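PDB 1VM7: ribokinase, which probably phosphorylates D-ribose at O-5 with magnesium-bound ATP, acting as a homodimeric sugar kinase of the PfkB family. Local coordinates for residues A[25-30]-A[105-110]; A[30-35]-A[110-115]; A[21-26]-A[73-78]. One frame throughout, in Å; residues are numbered along the deposited sequence.

Contact 1: residues A[25-30]-A[105-110]; sequences IDIVLK and RAFIEV
The shortest polar bond here runs from Leu-29 N to Ile-108 O, 2.7 Å and nearly straight at 170°. It is one of five backbone hydrogen bonds joining the parallel strands 25-30 and 105-110, from Ala-106 N to Ile-25 O at one end to Val-110 N to Leu-29 O, 3.0 Å, at the other. The strand directions diverge by 22°, and Ile-25 pairs with Arg-105 and Lys-30 with Val-110 without a bulge.

On the face carrying Asp-26, Val-28, Ala-106, Ile-108 and Val-110, the CD1 methyl of Ile-108 comes within 3.7 Å of Asp-26 CB. Ile-108 CG1 lies beside its own backbone N (chi1 -55°), and the extended end passes between Asp-26 and Val-28. Val-28 CG1 then meets Val-110 CG2 at 3.6 Å, while Asp-26 OD1 rests on the methyl of Ala-106. On the other face Ile-27 and Phe-107 run alongside, with Ile-27 CD1 3.7 Å from Phe-107 CE2. Phe-107 also packs on Leu-29 of the second subunit.

The chemistry implies a division of labour: the face of Ile-27, Leu-29 and Phe-107 packs towards the second subunit, with Arg-105 and Glu-109 on the same side, whereas the opposite face carries Asp-26, a predicted ribose-binding residue, on an aliphatic bed.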
loop_
_atom_site.group_PDB
_atom_site.type_symbol
_atom_site.label_atom_id
_atom_site.label_comp_id
_atom_site.label_asym_id
_atom_site.label_seq_id
_atom_site.Cartn_x
_atom_site.Cartn_y
_atom_site.Cartn_z
ATOM N N ILE A 25 -6.548 -3.838 6.557
ATOM C CA ILE A 25 -6.573 -2.441 6.188
ATOM C C ILE A 25 -6.720 -2.418 4.692
ATOM O O ILE A 25 -5.903 -3.028 4.009
ATOM C CB ILE A 25 -5.218 -1.779 6.492
ATOM C CG1 ILE A 25 -4.852 -2.002 7.956
ATOM C CG2 ILE A 25 -5.252 -0.298 6.176
ATOM C CD1 ILE A 25 -5.862 -1.456 8.937
ATOM N N ASP A 26 -7.722 -1.698 4.183
ATOM C CA ASP A 26 -7.854 -1.514 2.734
ATOM C C ASP A 26 -7.232 -0.189 2.344
ATOM O O ASP A 26 -7.693 0.876 2.781
ATOM C CB ASP A 26 -9.315 -1.572 2.317
ATOM C CG ASP A 26 -9.880 -2.961 2.424
ATOM O OD1 ASP A 26 -9.133 -3.904 2.187
ATOM O OD2 ASP A 26 -11.071 -3.113 2.705
ATOM N N ILE A 27 -6.192 -0.268 1.519
ATOM C CA ILE A 27 -5.435 0.900 1.088
ATOM C C ILE A 27 -5.831 1.207 -0.346
ATOM O O ILE A 27 -5.470 0.468 -1.271
ATOM C CB ILE A 27 -3.891 0.691 1.241
ATOM C CG1 ILE A 27 -3.541 0.432 2.709
ATOM C CG2 ILE A 27 -3.108 1.898 0.735
ATOM C CD1 ILE A 27 -2.283 -0.354 2.882
ATOM N N VAL A 28 -6.607 2.290 -0.530
ATOM C CA VAL A 28 -7.181 2.565 -1.825
ATOM C C VAL A 28 -6.325 3.625 -2.473
ATOM O O VAL A 28 -6.200 4.746 -1.966
ATOM C CB VAL A 28 -8.651 3.025 -1.734
ATOM C CG1 VAL A 28 -9.213 3.320 -3.131
ATOM C CG2 VAL A 28 -9.489 1.951 -1.037
ATOM N N LEU A 29 -5.713 3.258 -3.590
ATOM C CA LEU A 29 -4.896 4.195 -4.337
ATOM C C LEU A 29 -5.670 4.579 -5.609
ATOM O O LEU A 29 -5.853 3.780 -6.503
ATOM C CB LEU A 29 -3.545 3.585 -4.671
ATOM C CG LEU A 29 -2.816 3.096 -3.424
ATOM C CD1 LEU A 29 -1.835 2.026 -3.773
ATOM C CD2 LEU A 29 -2.190 4.279 -2.706
ATOM N N LYS A 30 -6.115 5.818 -5.645
ATOM C CA LYS A 30 -6.840 6.390 -6.756
ATOM C C LYS A 30 -5.831 6.875 -7.800
ATOM O O LYS A 30 -4.968 7.699 -7.491
ATOM C CB LYS A 30 -7.618 7.571 -6.201
ATOM C CG LYS A 30 -8.766 8.037 -6.987
ATOM C CD LYS A 30 -9.813 8.643 -6.058
ATOM C CE LYS A 30 -10.752 7.560 -5.474
ATOM N NZ LYS A 30 -10.141 6.681 -4.445
ATOM N N ARG A 105 -3.280 -6.436 4.985
ATOM C CA ARG A 105 -3.571 -5.265 4.168
ATOM C C ARG A 105 -3.912 -5.632 2.734
ATOM O O ARG A 105 -3.533 -6.696 2.245
ATOM C CB ARG A 105 -2.452 -4.251 4.263
ATOM C CG ARG A 105 -1.091 -4.616 3.772
ATOM C CD ARG A 105 -0.096 -3.674 4.411
ATOM N NE ARG A 105 -0.124 -3.867 5.847
ATOM C CZ ARG A 105 0.493 -3.127 6.767
ATOM N NH1 ARG A 105 1.255 -2.089 6.452
ATOM N NH2 ARG A 105 0.342 -3.452 8.039
ATOM N N ALA A 106 -4.712 -4.811 2.108
ATOM C CA ALA A 106 -5.055 -5.006 0.704
ATOM C C ALA A 106 -4.753 -3.682 0.015
ATOM O O ALA A 106 -5.107 -2.593 0.511
ATOM C CB ALA A 106 -6.485 -5.399 0.541
ATOM N N PHE A 107 -4.047 -3.777 -1.100
ATOM C CA PHE A 107 -3.653 -2.604 -1.880
ATOM C C PHE A 107 -4.519 -2.556 -3.121
ATOM O O PHE A 107 -4.382 -3.403 -4.019
ATOM C CB PHE A 107 -2.204 -2.705 -2.283
ATOM C CG PHE A 107 -1.281 -2.793 -1.124
ATOM C CD1 PHE A 107 -0.958 -4.027 -0.571
ATOM C CD2 PHE A 107 -0.750 -1.655 -0.559
ATOM C CE1 PHE A 107 -0.094 -4.106 0.502
ATOM C CE2 PHE A 107 0.142 -1.747 0.515
ATOM C CZ PHE A 107 0.458 -2.962 1.039
ATOM N N ILE A 108 -5.413 -1.574 -3.146
ATOM C CA ILE A 108 -6.487 -1.522 -4.112
ATOM C C ILE A 108 -6.213 -0.347 -5.036
ATOM O O ILE A 108 -6.250 0.809 -4.623
ATOM C CB ILE A 108 -7.878 -1.350 -3.435
ATOM C CG1 ILE A 108 -8.132 -2.441 -2.388
ATOM C CG2 ILE A 108 -9.007 -1.312 -4.517
ATOM C CD1 ILE A 108 -9.228 -2.125 -1.389
ATOM N N GLU A 109 -5.912 -0.644 -6.291
ATOM C CA GLU A 109 -5.663 0.407 -7.293
ATOM C C GLU A 109 -6.938 0.614 -8.057
ATOM O O GLU A 109 -7.426 -0.322 -8.636
ATOM C CB GLU A 109 -4.509 0.003 -8.212
ATOM C CG GLU A 109 -4.166 1.009 -9.306
ATOM C CD GLU A 109 -2.921 0.622 -10.138
ATOM O OE1 GLU A 109 -2.287 -0.436 -9.884
ATOM O OE2 GLU A 109 -2.571 1.406 -11.041
ATOM N N VAL A 110 -7.493 1.838 -8.012
ATOM C CA VAL A 110 -8.740 2.194 -8.658
ATOM C C VAL A 110 -8.499 3.284 -9.703
ATOM O O VAL A 110 -7.998 4.360 -9.379
ATOM C CB VAL A 110 -9.810 2.762 -7.656
ATOM C CG1 VAL A 110 -11.157 2.710 -8.280
ATOM C CG2 VAL A 110 -9.872 1.977 -6.405
#

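Contact 2: residues A[30-35]-A[110-115]; sequences KVDHFT and VDKTGQ
Phe-34 and Asp-111 meet where the two strands give way to loops, and backbone bonds set the frame. Val-31 N donates to Val-110 O at 2.9 Å and 176°, completing the last parallel bridge, Lys-30 with Val-110. The next link is looser: Lys-112 N reaches Asp-32 O at 3.2 Å, from well above the carbonyl plane rather than on a lone pair.

Among side-chain polar contacts, Asp-111 is central. Its OD1 accepts from Thr-113 OG1 on the syn lone pair, 2.7 Å, and from Thr-113 N above the carboxylate plane, which holds the carboxylate against its own turn. Asp-111 OD2 accepts from a water, 2.7 Å from its oxygen, that in turn accepts from Phe-34 N, bridging the loops. In the facing loop His-33 ND1 gives a hydrogen bond of 2.6 Å to Asp-32 OD2, in the ring plane and on the anti lone pair; His-33 NE2 goes on to Glu-39.

Packing centres on the Phe-34 ring. Asp-111 CG lies over one face, with the carboxylate plane 33° from the ring, and OD2 is 3.5 Å from Phe-34 CE2. Gln-115 comes across at about a right angle, its CG in the ring plane at the edge, 3.7 Å from Phe-34 CZ. Pro-37 of the second subunit packs on both Phe-34 and Gln-115.

Residues 111-114 form a type I beta turn, with an Asx turn at Asp-111, and Asp-111 N bonds back to Gln-115 O. This turn is the beta-hairpin connection of the antiparallel strands 105-110 and 116-121, and loop 30-35 packs against it at the end of the small four-stranded sheet.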
loop_
_atom_site.group_PDB
_atom_site.type_symbol
_atom_site.label_atom_id
_atom_site.label_comp_id
_atom_site.label_asym_id
_atom_site.label_seq_id
_atom_site.Cartn_x
_atom_site.Cartn_y
_atom_site.Cartn_z
ATOM N N LYS A 30 -6.115 5.818 -5.645
ATOM C CA LYS A 30 -6.840 6.390 -6.756
ATOM C C LYS A 30 -5.831 6.875 -7.800
ATOM O O LYS A 30 -4.968 7.699 -7.491
ATOM C CB LYS A 30 -7.618 7.571 -6.201
ATOM C CG LYS A 30 -8.766 8.037 -6.987
ATOM C CD LYS A 30 -9.813 8.643 -6.058
ATOM C CE LYS A 30 -10.752 7.560 -5.474
ATOM N NZ LYS A 30 -10.141 6.681 -4.445
ATOM N N VAL A 31 -5.944 6.344 -9.020
ATOM C CA VAL A 31 -5.050 6.691 -10.132
ATOM C C VAL A 31 -5.844 7.045 -11.375
ATOM O O VAL A 31 -7.021 6.725 -11.501
ATOM C CB VAL A 31 -4.046 5.550 -10.485
ATOM C CG1 VAL A 31 -3.066 5.341 -9.375
ATOM C CG2 VAL A 31 -4.773 4.240 -10.812
ATOM N N ASP A 32 -5.187 7.715 -12.310
ATOM C CA ASP A 32 -5.825 8.058 -13.578
ATOM C C ASP A 32 -6.125 6.791 -14.393
ATOM O O ASP A 32 -7.235 6.556 -14.860
ATOM C CB ASP A 32 -4.922 8.985 -14.376
ATOM C CG ASP A 32 -5.456 9.274 -15.744
ATOM O OD1 ASP A 32 -6.416 10.067 -15.858
ATOM O OD2 ASP A 32 -4.924 8.677 -16.707
ATOM N N HIS A 33 -5.115 5.959 -14.527
ATOM C CA HIS A 33 -5.215 4.773 -15.350
ATOM C C HIS A 33 -4.479 3.690 -14.593
ATOM O O HIS A 33 -3.684 3.989 -13.671
ATOM C CB HIS A 33 -4.590 5.042 -16.741
ATOM C CG HIS A 33 -3.198 5.595 -16.671
ATOM N ND1 HIS A 33 -2.932 6.947 -16.656
ATOM C CD2 HIS A 33 -2.002 4.972 -16.551
ATOM C CE1 HIS A 33 -1.627 7.135 -16.539
ATOM N NE2 HIS A 33 -1.038 5.949 -16.480
ATOM N N PHE A 34 -4.760 2.443 -14.926
ATOM C CA PHE A 34 -4.035 1.364 -14.297
ATOM C C PHE A 34 -2.559 1.514 -14.642
ATOM O O PHE A 34 -2.186 1.633 -15.816
ATOM C CB PHE A 34 -4.569 -0.006 -14.731
ATOM C CG PHE A 34 -5.859 -0.398 -14.044
ATOM C CD1 PHE A 34 -5.902 -0.562 -12.675
ATOM C CD2 PHE A 34 -7.026 -0.604 -14.782
ATOM C CE1 PHE A 34 -7.078 -0.913 -12.038
ATOM C CE2 PHE A 34 -8.190 -0.970 -14.159
ATOM C CZ PHE A 34 -8.218 -1.119 -12.777
ATOM N N THR A 35 -1.720 1.463 -13.620
ATOM C CA THR A 35 -0.289 1.562 -13.814
ATOM C C THR A 35 0.217 0.391 -14.672
ATOM O O THR A 35 -0.074 -0.776 -14.412
ATOM C CB THR A 35 0.477 1.648 -12.487
ATOM O OG1 THR A 35 -0.186 2.558 -11.605
ATOM C CG2 THR A 35 1.941 2.129 -12.706
ATOM N N VAL A 110 -7.493 1.838 -8.012
ATOM C CA VAL A 110 -8.740 2.194 -8.658
ATOM C C VAL A 110 -8.499 3.284 -9.703
ATOM O O VAL A 110 -7.998 4.360 -9.379
ATOM C CB VAL A 110 -9.810 2.762 -7.656
ATOM C CG1 VAL A 110 -11.157 2.710 -8.280
ATOM C CG2 VAL A 110 -9.872 1.977 -6.405
ATOM N N ASP A 111 -8.850 3.015 -10.957
ATOM C CA ASP A 111 -8.649 4.019 -12.011
ATOM C C ASP A 111 -9.814 5.016 -12.070
ATOM O O ASP A 111 -10.712 4.990 -11.235
ATOM C CB ASP A 111 -8.261 3.392 -13.370
ATOM C CG ASP A 111 -9.440 2.770 -14.136
ATOM O OD1 ASP A 111 -10.584 2.814 -13.668
ATOM O OD2 ASP A 111 -9.199 2.253 -15.252
ATOM N N LYS A 112 -9.787 5.934 -13.021
ATOM C CA LYS A 112 -10.818 6.998 -13.067
ATOM C C LYS A 112 -12.219 6.487 -13.422
ATOM O O LYS A 112 -13.223 7.213 -13.247
ATOM C CB LYS A 112 -10.421 8.090 -14.061
ATOM C CG LYS A 112 -10.266 7.633 -15.503
ATOM C CD LYS A 112 -10.019 8.822 -16.458
ATOM C CE LYS A 112 -9.857 8.362 -17.917
ATOM N NZ LYS A 112 -10.253 9.411 -18.941
ATOM N N THR A 113 -12.294 5.258 -13.935
ATOM C CA THR A 113 -13.579 4.653 -14.302
ATOM C C THR A 113 -14.167 3.931 -13.079
ATOM O O THR A 113 -15.325 3.563 -13.073
ATOM C CB THR A 113 -13.419 3.663 -15.526
ATOM O OG1 THR A 113 -12.809 2.428 -15.116
ATOM C CG2 THR A 113 -12.533 4.270 -16.626
ATOM N N GLY A 114 -13.352 3.711 -12.042
ATOM C CA GLY A 114 -13.832 3.016 -10.860
ATOM C C GLY A 114 -13.522 1.528 -10.893
ATOM O O GLY A 114 -13.781 0.816 -9.923
ATOM N N GLN A 115 -12.937 1.066 -11.998
ATOM C CA GLN A 115 -12.459 -0.298 -12.069
ATOM C C GLN A 115 -11.253 -0.389 -11.176
ATOM O O GLN A 115 -10.461 0.567 -11.087
ATOM C CB GLN A 115 -12.109 -0.740 -13.520
ATOM C CG GLN A 115 -11.651 -2.214 -13.554
ATOM C CD GLN A 115 -11.536 -2.852 -14.924
ATOM O OE1 GLN A 115 -11.802 -4.054 -15.061
ATOM N NE2 GLN A 115 -11.138 -2.073 -15.946
HETATM O O HOH W 1 -6.884 2.382 -16.703
#

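Contact 3: residues A[21-26]-A[73-78]; sequences GSSNID and TCIGND
Thr-73 meets Gly-21 and Ser-23 through one hydroxyl. Its OG1 donates to Gly-21 O at 2.9 Å, tilted 21° from the carbonyl plane, and lies 2.7 Å from Ser-23 OG, a hydrogen-bonded pair. With OG1 anti to the backbone N (chi1 -175°), the hydroxyl points across to residues 21-23, while CG2 approaches Ser-23 OG at 3.4 Å. Ser-23 OG is also bonded to Tyr-88 OH, so this buried hydroxyl has partners on strand 69-75 and on helix 79-90. Thr-73 CA adds a CA-H...O contact to the same Gly-21 carbonyl.

Cys-74 joins through its backbone and two waters. One donates to Gly-21 O and accepts from Cys-74 N, at 3.0 Å from that nitrogen. The other donates to both Ser-23 O and Cys-74 O, 2.7 Å from the latter. These bridges span a widening gap: strand 17-20 runs parallel beside strand 69-75 in the large sheet of the alpha/beta ribokinase fold, but after Gly-21 the chain leaves it to enter strand 24-30 of the small four-stranded sheet. Asn-24, Ile-25 and Asp-26, on that second strand, are predicted to bind ribose, and Ser-22 OG bonds to Glu-149, another predicted substrate residue.

Ile-75 supplies the apolar touch. Its CG2 branch, set beside the backbone N, packs against Ser-23 CB at 3.7 Å. Beyond it the chain turns through Gly-76 to Asp-78, the N-cap of helix 79-90, where the Asp-78 side chain caps a backbone N of the helix.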
loop_
_atom_site.group_PDB
_atom_site.type_symbol
_atom_site.label_atom_id
_atom_site.label_comp_id
_atom_site.label_asym_id
_atom_site.label_seq_id
_atom_site.Cartn_x
_atom_site.Cartn_y
_atom_site.Cartn_z
ATOM N N GLY A 21 -12.102 -14.629 12.812
ATOM C CA GLY A 21 -11.832 -14.233 11.461
ATOM C C GLY A 21 -10.872 -13.076 11.269
ATOM O O GLY A 21 -10.017 -12.768 12.101
ATOM N N SER A 22 -11.031 -12.436 10.123
ATOM C CA SER A 22 -10.014 -11.608 9.527
ATOM C C SER A 22 -10.168 -10.100 9.824
ATOM O O SER A 22 -11.276 -9.579 9.966
ATOM C CB SER A 22 -10.079 -11.834 8.025
ATOM O OG SER A 22 -11.352 -11.368 7.530
ATOM N N SER A 23 -9.025 -9.429 9.955
ATOM C CA SER A 23 -8.929 -7.965 10.042
ATOM C C SER A 23 -7.934 -7.485 8.945
ATOM O O SER A 23 -6.830 -8.018 8.865
ATOM C CB SER A 23 -8.344 -7.508 11.376
ATOM O OG SER A 23 -9.121 -7.888 12.477
ATOM N N ASN A 24 -8.313 -6.506 8.125
ATOM C CA ASN A 24 -7.522 -6.009 6.994
ATOM C C ASN A 24 -7.617 -4.490 6.982
ATOM O O ASN A 24 -8.659 -3.915 7.361
ATOM C CB ASN A 24 -8.154 -6.592 5.721
ATOM C CG ASN A 24 -7.370 -6.306 4.467
ATOM O OD1 ASN A 24 -6.300 -6.909 4.213
ATOM N ND2 ASN A 24 -7.922 -5.408 3.621
ATOM N N ILE A 25 -6.548 -3.838 6.557
ATOM C CA ILE A 25 -6.573 -2.441 6.188
ATOM C C ILE A 25 -6.720 -2.418 4.692
ATOM O O ILE A 25 -5.903 -3.028 4.009
ATOM C CB ILE A 25 -5.218 -1.779 6.492
ATOM C CG1 ILE A 25 -4.852 -2.002 7.956
ATOM C CG2 ILE A 25 -5.252 -0.298 6.176
ATOM C CD1 ILE A 25 -5.862 -1.456 8.937
ATOM N N ASP A 26 -7.722 -1.698 4.183
ATOM C CA ASP A 26 -7.854 -1.514 2.734
ATOM C C ASP A 26 -7.232 -0.189 2.344
ATOM O O ASP A 26 -7.693 0.876 2.781
ATOM C CB ASP A 26 -9.315 -1.572 2.317
ATOM C CG ASP A 26 -9.880 -2.961 2.424
ATOM O OD1 ASP A 26 -9.133 -3.904 2.187
ATOM O OD2 ASP A 26 -11.071 -3.113 2.705
ATOM N N THR A 73 -9.172 -12.503 16.380
ATOM C CA THR A 73 -8.558 -12.043 15.129
ATOM C C THR A 73 -7.079 -11.797 15.395
ATOM O O THR A 73 -6.688 -11.496 16.507
ATOM C CB THR A 73 -9.223 -10.763 14.532
ATOM O OG1 THR A 73 -8.635 -10.451 13.264
ATOM C CG2 THR A 73 -9.028 -9.559 15.429
ATOM N N CYS A 74 -6.261 -11.966 14.367
ATOM C CA CYS A 74 -4.856 -11.685 14.481
ATOM C C CYS A 74 -4.516 -10.395 13.777
ATOM O O CYS A 74 -4.812 -10.223 12.597
ATOM C CB CYS A 74 -4.022 -12.819 13.897
ATOM S SG CYS A 74 -3.740 -14.123 15.098
ATOM N N ILE A 75 -3.861 -9.494 14.506
ATOM C CA ILE A 75 -3.387 -8.254 13.930
ATOM C C ILE A 75 -1.937 -8.106 14.314
ATOM O O ILE A 75 -1.429 -8.905 15.053
ATOM C CB ILE A 75 -4.221 -7.044 14.387
ATOM C CG1 ILE A 75 -4.176 -6.887 15.925
ATOM C CG2 ILE A 75 -5.667 -7.213 13.899
ATOM C CD1 ILE A 75 -5.112 -5.917 16.447
ATOM N N GLY A 76 -1.273 -7.095 13.779
ATOM C CA GLY A 76 0.158 -6.930 13.968
ATOM C C GLY A 76 0.473 -6.091 15.190
ATOM O O GLY A 76 -0.343 -5.947 16.109
ATOM N N ASN A 77 1.671 -5.530 15.200
ATOM C CA ASN A 77 2.075 -4.580 16.250
ATOM C C ASN A 77 2.362 -3.204 15.673
ATOM O O ASN A 77 3.107 -2.420 16.257
ATOM C CB ASN A 77 3.271 -5.105 17.041
ATOM C CG ASN A 77 2.858 -6.072 18.112
ATOM O OD1 ASN A 77 2.085 -5.713 19.007
ATOM N ND2 ASN A 77 3.362 -7.319 18.037
ATOM N N ASP A 78 1.728 -2.902 14.547
ATOM C CA ASP A 78 2.046 -1.715 13.798
ATOM C C ASP A 78 0.980 -0.628 14.000
ATOM O O ASP A 78 -0.016 -0.806 14.716
ATOM C CB ASP A 78 2.244 -2.069 12.317
ATOM C CG ASP A 78 1.158 -2.994 11.771
ATOM O OD1 ASP A 78 -0.001 -2.980 12.278
ATOM O OD2 ASP A 78 1.485 -3.701 10.809
HETATM O O HOH W 2 -7.193 -12.818 11.652
HETATM O O HOH W 3 -4.404 -8.626 10.434
#

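From the N terminus, the chain leaves strand 17-20 at Gly-21, where contact 3 closes a loop with residues 73-78 at the end of strand 69-75. It then runs along strand 24-30, which contact 1 pairs with residues 105-110, and on into 30-35, which contact 2 ties to 110-115. Contacts 1 and 3 both draw on Ile-25 and Asp-26; contact 2 crosses both along the chain and shares Lys-30 and Val-110 with contact 1. The salt bridge Arg-105 to Asp-78 joins contacts 1 and 3, and Glu-109 OE2 reaches Thr-35 OG1 between contacts 1 and 2. Together they run from the large sheet to the far end of the small one.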